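Local atomic coordinates of Mlr6093 protein (Mesorhizobium loti, PDB entry 2QJ8), a protein that probably hydrolyses ester bonds or linear amides, as a zinc-dependent member of the succinylglutamate desuccinylase/aspartoacylase family. Residues His141-Thr146 and Thr307-Arg312. Numbering follows the deposited sequence. Where two conformers were deposited one is given.
Sequences HSFGPT and TVFAIR
Phe143 meets Phe309 and Ala310 where strand 136-144, in the aspartoacylase-type catalytic domain, comes up to strand 306-312. Phe309 and Ala310 form a classic beta bulge, both facing Ile325 of the neighbouring strand 322-329. CG of Phe143 lies anti to the backbone N (chi1 -166°), which carries the far end of the ring across to the bulge. The edge of Phe309 is directed at the face of Phe143 in an offset edge-to-face pair. The ring planes stand at 80° and the centroids are 5.9 Å apart. Phe143 CE1 lies 4.0 Å from Phe309 CE2. Across CZ from CE1, the ring carbon CE2 of Phe143 lies 3.6 Å from Ala310 CB. Ile325 also touches Phe143, so the three strands share one apolar patch, and Trp147 adds a second edge-to-face ring. Further along, beyond Pro145, Thr146 lies alongside Arg312, with no hydrogen bond between them. In one of the two deposited conformers of Arg312, NH2 forms a salt bridge with Glu321. In that conformer Thr146 OG1 lies near the guanidinium edge, a tentative approach of 3.5 Å to Arg312 NH1. On the backbone, Thr146 O receives a CA-H...O contact from Arg312 CA at 3.4 Å.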
# COMPACT_ATOMS: atom_id res chain seq x y z
N HIS A 141 11.37 2.50 -9.92
CA HIS A 141 11.59 2.94 -8.52
C HIS A 141 10.35 3.03 -7.62
O HIS A 141 9.24 3.40 -8.07
CB HIS A 141 12.31 4.28 -8.57
CG HIS A 141 12.69 4.84 -7.23
ND1 HIS A 141 11.99 5.86 -6.63
CD2 HIS A 141 13.69 4.50 -6.38
CE1 HIS A 141 12.55 6.13 -5.46
NE2 HIS A 141 13.58 5.32 -5.28
N SER A 142 10.54 2.65 -6.37
CA SER A 142 9.47 2.67 -5.41
C SER A 142 9.42 4.04 -4.80
O SER A 142 10.33 4.41 -4.09
CB SER A 142 9.73 1.66 -4.30
OG SER A 142 8.68 1.73 -3.35
N PHE A 143 8.37 4.79 -5.08
CA PHE A 143 8.24 6.11 -4.46
C PHE A 143 7.98 5.93 -2.95
O PHE A 143 8.59 6.63 -2.12
CB PHE A 143 7.13 6.90 -5.14
CG PHE A 143 7.15 8.35 -4.81
CD1 PHE A 143 8.08 9.19 -5.40
CD2 PHE A 143 6.26 8.87 -3.88
CE1 PHE A 143 8.12 10.52 -5.10
CE2 PHE A 143 6.30 10.21 -3.57
CZ PHE A 143 7.23 11.04 -4.20
N GLY A 144 7.14 4.95 -2.60
CA GLY A 144 6.80 4.61 -1.21
C GLY A 144 5.43 3.95 -1.26
O GLY A 144 4.55 4.52 -1.90
N PRO A 145 5.23 2.75 -0.62
CA PRO A 145 3.86 2.13 -0.67
C PRO A 145 2.81 2.84 0.18
O PRO A 145 1.63 2.53 0.11
CB PRO A 145 4.05 0.72 -0.09
CG PRO A 145 5.37 0.64 0.38
CD PRO A 145 6.14 1.93 0.19
N THR A 146 3.25 3.77 1.02
CA THR A 146 2.37 4.62 1.79
C THR A 146 2.02 5.91 1.02
O THR A 146 1.37 6.80 1.58
CB THR A 146 3.03 4.99 3.08
OG1 THR A 146 4.24 5.70 2.82
CG2 THR A 146 3.29 3.76 3.96
N THR A 307 -0.74 21.30 -8.76
CA THR A 307 -1.29 19.96 -9.02
C THR A 307 -0.77 19.01 -7.98
O THR A 307 0.37 19.14 -7.55
CB THR A 307 -0.93 19.46 -10.45
OG1 THR A 307 -1.47 20.38 -11.41
CG2 THR A 307 -1.51 18.09 -10.73
N VAL A 308 -1.59 18.07 -7.56
CA VAL A 308 -1.14 17.03 -6.62
C VAL A 308 -0.35 15.99 -7.38
O VAL A 308 -0.89 15.27 -8.21
CB VAL A 308 -2.28 16.34 -5.86
CG1 VAL A 308 -1.70 15.25 -4.92
CG2 VAL A 308 -3.12 17.37 -5.07
N PHE A 309 0.95 15.93 -7.10
CA PHE A 309 1.82 14.96 -7.73
C PHE A 309 1.83 13.71 -6.88
O PHE A 309 1.73 12.63 -7.42
CB PHE A 309 3.24 15.51 -7.91
CG PHE A 309 4.25 14.44 -8.26
CD1 PHE A 309 4.32 13.94 -9.55
CD2 PHE A 309 5.08 13.88 -7.28
CE1 PHE A 309 5.22 12.96 -9.87
CE2 PHE A 309 5.97 12.87 -7.60
CZ PHE A 309 6.05 12.42 -8.91
N ALA A 310 1.98 13.86 -5.56
CA ALA A 310 2.00 12.74 -4.65
C ALA A 310 1.35 13.12 -3.34
O ALA A 310 1.43 14.28 -2.92
CB ALA A 310 3.46 12.27 -4.42
N ILE A 311 0.71 12.16 -2.69
CA ILE A 311 0.04 12.38 -1.41
C ILE A 311 0.02 11.07 -0.62
O ILE A 311 -0.15 10.01 -1.21
CB ILE A 311 -1.38 12.98 -1.58
CG1 ILE A 311 -1.91 13.47 -0.21
CG2 ILE A 311 -2.32 12.00 -2.32
CD1 ILE A 311 -3.13 14.28 -0.26
N ARG A 312 0.27 11.16 0.70
CA ARG A 312 0.27 9.99 1.58
C ARG A 312 -1.10 9.41 1.75
O ARG A 312 -2.10 10.13 1.66
CB ARG A 312 0.74 10.32 3.00
CG ARG A 312 2.20 10.47 3.20
CD ARG A 312 2.53 10.39 4.71
NE ARG A 312 3.91 10.80 5.01
CZ ARG A 312 5.01 10.10 4.72
NH1 ARG A 312 4.97 8.92 4.09
NH2 ARG A 312 6.20 10.61 5.03